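Local coordinates for monomethylamine methyltransferase MtmB1 (Methanosarcina barkeri, PDB 1NTH), which catalyses transfer of the methyl group from monomethylamine to the corrinoid cofactor of its partner protein MtmC, a step of methanogenesis from methylamine, at residues Gly107-Asn112 with Ala194-Met199; Pro142-Tyr147 with Arg185-Ala190; Glu150-Thr155 with Met386-Arg391. One frame throughout, in Å; residues are numbered along the deposited sequence. Where two conformers were deposited one is given.

In the fold
From the N terminus, the chain first reaches 107-112, the turn of hairpin 101-104/111-114 and the start of its second strand; the partner of this segment, 194-199, comes 82 residues later. Within that loop, interaction 2 closes a shorter one: helix 140-148 meets helix 174-193, so it is nested inside interaction 1. Segment 150-155 leaves helix 140-148 for strand 155-156 and finds its partner far ahead in helix 380-393; interaction 3 therefore crosses both others. The three also touch in space: A194 packs on M145, and R196 NH2 probably bonds V153 O. Together they tie the hairpin, helices 140-148 and 174-193 and a late helix round strand 155-156 of the TIM barrel.

Interaction 1 (Gly107-Asn112 with Ala194-Met199); sequences GRDAVN and AGRPGM
D109, at the tip of the beta hairpin formed by strands 101-104 and 111-114, plugs its carboxylate into the type I turn R196-M199. That turn follows a Schellman motif, with G195 at positive phi as its C-prime residue, which ends helix 174-193. The aspartate carries nearly the whole contact. With CG beside the backbone N and anti to the carbonyl carbon (chi1 -47°), its head lies across the turn, and OD1 accepts the amide of G198 at 2.8 Å from G198 N. The N-H arrives on the anti side of the carboxylate, 21° out of its plane. OD1 also sits 3.4 Å from P197 CD, and S253 of the second subunit adds a hydrogen bond to the same oxygen, so two donors grip it. A beta carbon on G198 would lie a tight 3.2 Å from D109 OD1; a glycine lets the turn come this close. The other oxygen, OD2, rests 3.6 Å from R196 CB but does not reach the guanidinium, whose plane stands 70° to the carboxylate. Water bridges the gap, lying 2.6 Å from D109 OD2 and bonded to R196 NE. The guanidinium itself is held by backbone oxygens of V153 and A148, while a second water links its NH2 to D109 O. Replacing D109 by an alanine would probably leave the G198 amide and S253 of the second subunit without their shared acceptor and the turn less firmly fixed to the hairpin. Beyond the aspartate, M199 turns its side chain back over the arginine of its own turn, SD standing 3.6 Å above the plane of the R196 guanidinium, displaced toward its rim.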
loop_
_atom_site.group_PDB
_atom_site.type_symbol
_atom_site.label_atom_id
_atom_site.label_comp_id
_atom_site.label_asym_id
_atom_site.label_seq_id
_atom_site.Cartn_x
_atom_site.Cartn_y
_atom_site.Cartn_z
ATOM N N GLY A 107 10.414 -3.341 8.307
ATOM C CA GLY A 107 10.074 -2.946 9.661
ATOM C C GLY A 107 11.241 -2.988 10.625
ATOM O O GLY A 107 12.389 -2.755 10.247
ATOM N N ARG A 108 10.945 -3.284 11.886
ATOM C CA ARG A 108 11.975 -3.354 12.918
ATOM C C ARG A 108 13.007 -4.448 12.636
ATOM O O ARG A 108 14.162 -4.348 13.050
ATOM C CB ARG A 108 11.316 -3.619 14.281
ATOM C CG ARG A 108 12.275 -3.714 15.468
ATOM C CD ARG A 108 12.781 -5.137 15.724
ATOM N NE ARG A 108 13.843 -5.157 16.731
ATOM C CZ ARG A 108 13.650 -5.089 18.048
ATOM N NH1 ARG A 108 12.424 -5.007 18.553
ATOM N NH2 ARG A 108 14.697 -5.072 18.865
ATOM N N ASP A 109 12.582 -5.472 11.905
ATOM C CA ASP A 109 13.421 -6.626 11.608
ATOM C C ASP A 109 14.359 -6.504 10.408
ATOM O O ASP A 109 15.127 -7.420 10.115
ATOM C CB ASP A 109 12.511 -7.845 11.455
ATOM C CG ASP A 109 11.485 -7.941 12.580
ATOM O OD1 ASP A 109 10.270 -8.023 12.291
ATOM O OD2 ASP A 109 11.898 -7.923 13.761
ATOM N N ALA A 110 14.310 -5.371 9.721
ATOM C CA ALA A 110 15.167 -5.164 8.561
ATOM C C ALA A 110 16.631 -5.044 8.979
ATOM O O ALA A 110 16.937 -4.633 10.101
ATOM C CB ALA A 110 14.732 -3.901 7.815
ATOM N N VAL A 111 17.540 -5.410 8.080
ATOM C CA VAL A 111 18.966 -5.301 8.368
ATOM C C VAL A 111 19.715 -4.734 7.171
ATOM O O VAL A 111 19.338 -4.962 6.019
ATOM C CB VAL A 111 19.601 -6.666 8.748
ATOM C CG1 VAL A 111 18.994 -7.173 10.049
ATOM C CG2 VAL A 111 19.402 -7.677 7.630
ATOM N N ASN A 112 20.764 -3.974 7.453
ATOM C CA ASN A 112 21.573 -3.380 6.401
ATOM C C ASN A 112 22.742 -4.279 6.053
ATOM O O ASN A 112 23.445 -4.773 6.935
ATOM C CB ASN A 112 22.121 -2.021 6.837
ATOM C CG ASN A 112 21.029 -1.025 7.137
ATOM O OD1 ASN A 112 20.603 -0.877 8.285
ATOM N ND2 ASN A 112 20.555 -0.342 6.105
ATOM N N ALA A 194 7.694 -15.805 16.013
ATOM C CA ALA A 194 8.896 -15.616 16.818
ATOM C C ALA A 194 9.062 -14.137 17.174
ATOM O O ALA A 194 10.082 -13.736 17.732
ATOM C CB ALA A 194 10.122 -16.112 16.059
ATOM N N GLY A 195 8.056 -13.334 16.835
ATOM C CA GLY A 195 8.097 -11.911 17.136
ATOM C C GLY A 195 8.937 -11.078 16.185
ATOM O O GLY A 195 9.357 -9.971 16.524
ATOM N N ARG A 196 9.174 -11.598 14.984
ATOM C CA ARG A 196 9.987 -10.889 13.998
ATOM C C ARG A 196 9.340 -11.037 12.620
ATOM O O ARG A 196 9.922 -11.625 11.706
ATOM C CB ARG A 196 11.398 -11.487 14.002
ATOM C CG ARG A 196 11.999 -11.584 15.407
ATOM C CD ARG A 196 13.319 -12.342 15.411
ATOM N NE ARG A 196 14.380 -11.599 14.736
ATOM C CZ ARG A 196 15.594 -12.085 14.494
ATOM N NH1 ARG A 196 15.905 -13.322 14.869
ATOM N NH2 ARG A 196 16.497 -11.335 13.878
ATOM N N PRO A 197 8.132 -10.478 12.449
ATOM C CA PRO A 197 7.362 -10.537 11.199
ATOM C C PRO A 197 8.077 -10.053 9.939
ATOM O O PRO A 197 7.812 -10.549 8.840
ATOM C CB PRO A 197 6.132 -9.670 11.494
ATOM C CG PRO A 197 6.051 -9.637 12.992
ATOM C CD PRO A 197 7.482 -9.577 13.420
ATOM N N GLY A 198 8.975 -9.088 10.102
ATOM C CA GLY A 198 9.670 -8.519 8.961
ATOM C C GLY A 198 11.000 -9.115 8.550
ATOM O O GLY A 198 11.702 -8.522 7.731
ATOM N N MET A 199 11.362 -10.276 9.089
ATOM C CA MET A 199 12.637 -10.880 8.710
ATOM C C MET A 199 12.714 -11.176 7.219
ATOM O O MET A 199 11.758 -11.672 6.623
ATOM C CB MET A 199 12.881 -12.183 9.478
ATOM C CG MET A 199 13.294 -11.988 10.919
ATOM S SD MET A 199 13.669 -13.584 11.684
ATOM C CE MET A 199 15.358 -13.852 11.126
HETATM O O HOH W 1 9.594 -7.151 15.474
HETATM O O HOH W 2 16.416 -9.336 11.721
HETATM O O HOH W 3 14.271 -8.650 14.553
#

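Interaction 2 (Pro142-Tyr147 with Arg185-Ala190); sequences PVHMSY and RLIKNA
H144 meets I187 where helix 140-148 packs on helix 174-193. The histidine's CB points at the other helix, and its imidazole takes the isoleucine on one face: I187 CG1 lies 3.6 Å from the centroid of the H144 ring, only 11° off the normal, a CH-pi contact. Because CG1 leaves anti to the carbonyl carbon (chi1 -69°) and the chain then runs on extended, CD1 also passes over the ring, 3.4 Å from H144 NE2. Both ring nitrogens are engaged elsewhere, ND1 with F140 O and NE2 with the amide of G159, an arrangement consistent with a neutral ring protonated at ND1. These two bonds fix the rotation of the imidazole and so keep its face turned to I187. Nearer the backbone, A190 makes a second point of contact, as large in its share of the interface: H144 CB stands 4.3 Å from A190 CB, where the small methyl lets the helices approach. M145 follows on the flank of the interface. It was deposited in two conformers; in the one given, its CB is 4.4 Å from A190 CB, and its CG lies 3.6 Å from A190 O. Elsewhere on helix 174-193, L186 and N189 pack against the third subunit, so this pair lies beside a subunit interface. The axes come within 8.5 Å and cross at -49°, close to the value expected for ridges-into-grooves packing of i, i+4 ridges. Helix 140-148 belongs to the beta-alpha-beta crossover from strand 125-128 to strand 155-156 of the TIM barrel, with helix 174-193 laid against it.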
loop_
_atom_site.group_PDB
_atom_site.type_symbol
_atom_site.label_atom_id
_atom_site.label_comp_id
_atom_site.label_asym_id
_atom_site.label_seq_id
_atom_site.Cartn_x
_atom_site.Cartn_y
_atom_site.Cartn_z
ATOM N N PRO A 142 7.664 -24.952 12.494
ATOM C CA PRO A 142 8.478 -25.093 13.706
ATOM C C PRO A 142 9.980 -25.081 13.414
ATOM O O PRO A 142 10.749 -24.421 14.107
ATOM C CB PRO A 142 8.020 -26.435 14.272
ATOM C CG PRO A 142 6.584 -26.476 13.881
ATOM C CD PRO A 142 6.604 -25.974 12.455
ATOM N N VAL A 143 10.400 -25.821 12.393
ATOM C CA VAL A 143 11.813 -25.864 12.048
ATOM C C VAL A 143 12.353 -24.473 11.733
ATOM O O VAL A 143 13.416 -24.088 12.217
ATOM C CB VAL A 143 12.071 -26.791 10.840
ATOM C CG1 VAL A 143 13.486 -26.595 10.320
ATOM C CG2 VAL A 143 11.870 -28.246 11.260
ATOM N N HIS A 144 11.630 -23.710 10.923
ATOM C CA HIS A 144 12.118 -22.379 10.600
ATOM C C HIS A 144 12.038 -21.457 11.806
ATOM O O HIS A 144 12.866 -20.557 11.962
ATOM C CB HIS A 144 11.364 -21.803 9.404
ATOM C CG HIS A 144 11.723 -22.463 8.109
ATOM N ND1 HIS A 144 11.143 -23.639 7.688
ATOM C CD2 HIS A 144 12.659 -22.150 7.182
ATOM C CE1 HIS A 144 11.707 -24.024 6.555
ATOM N NE2 HIS A 144 12.630 -23.139 6.227
ATOM N N MET A 145 11.059 -21.690 12.673
ATOM C CA MET A 145 10.932 -20.873 13.872
ATOM C C MET A 145 12.170 -21.045 14.743
ATOM O O MET A 145 12.563 -20.125 15.458
ATOM C CB MET A 145 9.669 -21.245 14.657
ATOM C CG MET A 145 9.115 -20.090 15.482
ATOM S SD MET A 145 7.674 -20.512 16.482
ATOM C CE MET A 145 6.552 -21.153 15.244
ATOM N N SER A 146 12.788 -22.223 14.692
ATOM C CA SER A 146 13.968 -22.468 15.513
ATOM C C SER A 146 15.121 -21.536 15.147
ATOM O O SER A 146 16.055 -21.366 15.928
ATOM C CB SER A 146 14.417 -23.935 15.422
ATOM O OG SER A 146 15.103 -24.219 14.214
ATOM N N TYR A 147 15.056 -20.934 13.962
ATOM C CA TYR A 147 16.091 -19.998 13.543
ATOM C C TYR A 147 15.668 -18.578 13.889
ATOM O O TYR A 147 16.473 -17.791 14.389
ATOM C CB TYR A 147 16.353 -20.093 12.038
ATOM C CG TYR A 147 16.882 -21.435 11.606
ATOM C CD1 TYR A 147 16.015 -22.488 11.332
ATOM C CD2 TYR A 147 18.255 -21.656 11.482
ATOM C CE1 TYR A 147 16.498 -23.732 10.939
ATOM C CE2 TYR A 147 18.751 -22.897 11.092
ATOM C CZ TYR A 147 17.867 -23.928 10.819
ATOM O OH TYR A 147 18.340 -25.150 10.400
ATOM N N ARG A 185 5.532 -18.010 2.414
ATOM C CA ARG A 185 4.372 -17.573 3.190
ATOM C C ARG A 185 4.422 -18.235 4.567
ATOM O O ARG A 185 4.218 -17.578 5.588
ATOM C CB ARG A 185 3.068 -17.927 2.465
ATOM C CG ARG A 185 2.722 -16.949 1.351
ATOM C CD ARG A 185 1.540 -17.411 0.501
ATOM N NE ARG A 185 1.078 -16.335 -0.374
ATOM C CZ ARG A 185 0.315 -16.504 -1.452
ATOM N NH1 ARG A 185 -0.082 -17.717 -1.811
ATOM N NH2 ARG A 185 -0.049 -15.450 -2.172
ATOM N N LEU A 186 4.711 -19.533 4.599
ATOM C CA LEU A 186 4.800 -20.247 5.871
ATOM C C LEU A 186 5.990 -19.777 6.704
ATOM O O LEU A 186 5.885 -19.620 7.922
ATOM C CB LEU A 186 4.926 -21.755 5.634
ATOM C CG LEU A 186 3.718 -22.473 5.034
ATOM C CD1 LEU A 186 4.061 -23.939 4.801
ATOM C CD2 LEU A 186 2.525 -22.340 5.975
ATOM N N ILE A 187 7.126 -19.562 6.049
ATOM C CA ILE A 187 8.326 -19.129 6.751
ATOM C C ILE A 187 8.156 -17.752 7.378
ATOM O O ILE A 187 8.571 -17.532 8.520
ATOM C CB ILE A 187 9.550 -19.161 5.813
ATOM C CG1 ILE A 187 9.885 -20.621 5.490
ATOM C CG2 ILE A 187 10.741 -18.466 6.463
ATOM C CD1 ILE A 187 10.933 -20.801 4.405
ATOM N N LYS A 188 7.536 -16.825 6.655
ATOM C CA LYS A 188 7.332 -15.514 7.238
ATOM C C LYS A 188 6.321 -15.612 8.372
ATOM O O LYS A 188 6.357 -14.823 9.314
ATOM C CB LYS A 188 6.906 -14.502 6.165
ATOM C CG LYS A 188 8.080 -14.153 5.257
ATOM C CD LYS A 188 7.765 -13.052 4.262
ATOM C CE LYS A 188 9.023 -12.703 3.473
ATOM N NZ LYS A 188 8.804 -11.594 2.492
ATOM N N ASN A 189 5.434 -16.601 8.302
ATOM C CA ASN A 189 4.458 -16.781 9.376
ATOM C C ASN A 189 5.171 -17.275 10.626
ATOM O O ASN A 189 4.835 -16.908 11.765
ATOM C CB ASN A 189 3.421 -17.849 8.943
ATOM C CG ASN A 189 1.981 -17.348 8.967
ATOM O OD1 ASN A 189 1.457 -17.003 10.033
ATOM N ND2 ASN A 189 1.324 -17.306 7.775
ATOM N N ALA A 190 6.202 -18.079 10.399
ATOM C CA ALA A 190 7.005 -18.636 11.474
ATOM C C ALA A 190 7.781 -17.510 12.123
ATOM O O ALA A 190 7.900 -17.461 13.351
ATOM C CB ALA A 190 7.966 -19.671 10.907
#

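Interaction 3 (Glu150-Thr155 with Met386-Arg391); sequences EKEVDT and MGEVAR
G387 gives E152 its way in to helix 380-393: with no side chain on the glycine, the carboxylate lies against the backbone, E152 OE1 3.0 Å from G387 C. A beta carbon there would clash with that oxygen. The glutamate bends at chi2 (-66°), which sets OE1 against the G387 backbone and OE2 toward R391, while K123 forms a salt bridge to OE1. E388 is next, its CG 3.8 Å from E152 OE2 and its own carboxylate held by Y444 and R448. The helix follows strand 363-366 on the outside of the TIM barrel, and E152 sits in the type I turn leading into strand 155-156, so a loop of the barrel is clamped to a late helix. One turn on, R391 completes a salt-bridge network. Its NH1 reaches E152 OE2 at 3.1 Å, at the guanidinium edge, with the two planes 59° apart. NH2 meets E388 OE2 at 3.0 Å in a nearly straight bond (171°) and also bonds F458 O. The arginine probably offsets the like charges of the two glutamates. A water joins E152 OE2 to NH1 as well, 2.8 Å from R391 NH1.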
loop_
_atom_site.group_PDB
_atom_site.type_symbol
_atom_site.label_atom_id
_atom_site.label_comp_id
_atom_site.label_asym_id
_atom_site.label_seq_id
_atom_site.Cartn_x
_atom_site.Cartn_y
_atom_site.Cartn_z
ATOM N N GLU A 150 16.288 -17.390 17.357
ATOM C CA GLU A 150 17.677 -17.123 17.731
ATOM C C GLU A 150 18.037 -15.674 17.418
ATOM O O GLU A 150 17.973 -15.254 16.264
ATOM C CB GLU A 150 18.625 -18.046 16.953
ATOM C CG GLU A 150 18.542 -19.523 17.309
ATOM C CD GLU A 150 18.978 -19.806 18.736
ATOM O OE1 GLU A 150 19.871 -19.089 19.236
ATOM O OE2 GLU A 150 18.443 -20.756 19.350
ATOM N N LYS A 151 18.420 -14.903 18.433
ATOM C CA LYS A 151 18.800 -13.510 18.196
ATOM C C LYS A 151 20.034 -13.407 17.305
ATOM O O LYS A 151 20.283 -12.366 16.692
ATOM C CB LYS A 151 19.055 -12.784 19.519
ATOM C CG LYS A 151 17.778 -12.378 20.233
ATOM C CD LYS A 151 18.056 -11.423 21.376
ATOM C CE LYS A 151 16.754 -10.853 21.927
ATOM N NZ LYS A 151 17.002 -9.841 22.987
ATOM N N GLU A 152 20.811 -14.483 17.239
ATOM C CA GLU A 152 22.012 -14.523 16.406
ATOM C C GLU A 152 21.663 -14.431 14.922
ATOM O O GLU A 152 22.455 -13.932 14.122
ATOM C CB GLU A 152 22.777 -15.833 16.631
ATOM C CG GLU A 152 23.623 -15.904 17.893
ATOM C CD GLU A 152 24.791 -14.936 17.875
ATOM O OE1 GLU A 152 25.357 -14.690 16.786
ATOM O OE2 GLU A 152 25.158 -14.433 18.958
ATOM N N VAL A 153 20.482 -14.922 14.562
ATOM C CA VAL A 153 20.045 -14.938 13.168
ATOM C C VAL A 153 19.401 -13.621 12.718
ATOM O O VAL A 153 18.522 -13.082 13.394
ATOM C CB VAL A 153 19.069 -16.120 12.936
ATOM C CG1 VAL A 153 18.613 -16.165 11.484
ATOM C CG2 VAL A 153 19.761 -17.436 13.301
ATOM N N ASP A 154 19.853 -13.119 11.569
ATOM C CA ASP A 154 19.359 -11.865 10.992
ATOM C C ASP A 154 18.301 -12.056 9.905
ATOM O O ASP A 154 17.320 -11.309 9.843
ATOM C CB ASP A 154 20.523 -11.068 10.394
ATOM C CG ASP A 154 21.531 -10.641 11.431
ATOM O OD1 ASP A 154 21.129 -9.951 12.392
ATOM O OD2 ASP A 154 22.725 -10.984 11.283
ATOM N N THR A 155 18.525 -13.038 9.036
ATOM C CA THR A 155 17.605 -13.349 7.944
ATOM C C THR A 155 17.473 -14.864 7.879
ATOM O O THR A 155 18.244 -15.584 8.519
ATOM C CB THR A 155 18.136 -12.840 6.581
ATOM O OG1 THR A 155 19.375 -13.494 6.274
ATOM C CG2 THR A 155 18.366 -11.338 6.627
ATOM N N MET A 386 27.213 -20.691 14.372
ATOM C CA MET A 386 27.754 -19.963 13.231
ATOM C C MET A 386 27.836 -18.477 13.583
ATOM O O MET A 386 28.843 -17.818 13.316
ATOM C CB MET A 386 26.854 -20.185 12.006
ATOM C CG MET A 386 27.319 -19.508 10.725
ATOM S SD MET A 386 26.264 -19.922 9.304
ATOM C CE MET A 386 24.815 -18.916 9.641
ATOM N N GLY A 387 26.780 -17.965 14.210
ATOM C CA GLY A 387 26.745 -16.563 14.591
ATOM C C GLY A 387 27.683 -16.188 15.726
ATOM O O GLY A 387 28.353 -15.158 15.662
ATOM N N GLU A 388 27.737 -17.010 16.772
ATOM C CA GLU A 388 28.618 -16.718 17.903
ATOM C C GLU A 388 30.080 -16.733 17.476
ATOM O O GLU A 388 30.878 -15.903 17.913
ATOM C CB GLU A 388 28.412 -17.731 19.031
ATOM C CG GLU A 388 27.155 -17.498 19.848
ATOM C CD GLU A 388 27.342 -17.870 21.307
ATOM O OE1 GLU A 388 27.293 -19.076 21.635
ATOM O OE2 GLU A 388 27.556 -16.948 22.125
ATOM N N VAL A 389 30.423 -17.686 16.619
ATOM C CA VAL A 389 31.787 -17.806 16.133
ATOM C C VAL A 389 32.148 -16.607 15.259
ATOM O O VAL A 389 33.282 -16.127 15.291
ATOM C CB VAL A 389 31.976 -19.120 15.347
ATOM C CG1 VAL A 389 33.341 -19.141 14.672
ATOM C CG2 VAL A 389 31.850 -20.306 16.302
ATOM N N ALA A 390 31.182 -16.114 14.487
ATOM C CA ALA A 390 31.433 -14.955 13.637
ATOM C C ALA A 390 31.754 -13.746 14.515
ATOM O O ALA A 390 32.661 -12.970 14.214
ATOM C CB ALA A 390 30.213 -14.665 12.759
ATOM N N ARG A 391 31.006 -13.586 15.602
ATOM C CA ARG A 391 31.238 -12.473 16.515
ATOM C C ARG A 391 32.638 -12.578 17.117
ATOM O O ARG A 391 33.366 -11.589 17.194
ATOM C CB ARG A 391 30.206 -12.474 17.646
ATOM C CG ARG A 391 30.375 -11.313 18.615
ATOM C CD ARG A 391 29.444 -11.428 19.817
ATOM N NE ARG A 391 29.787 -12.558 20.672
ATOM C CZ ARG A 391 29.038 -13.648 20.811
ATOM N NH1 ARG A 391 27.895 -13.762 20.149
ATOM N NH2 ARG A 391 29.435 -14.625 21.617
HETATM O O HOH W 4 26.624 -12.039 18.375
#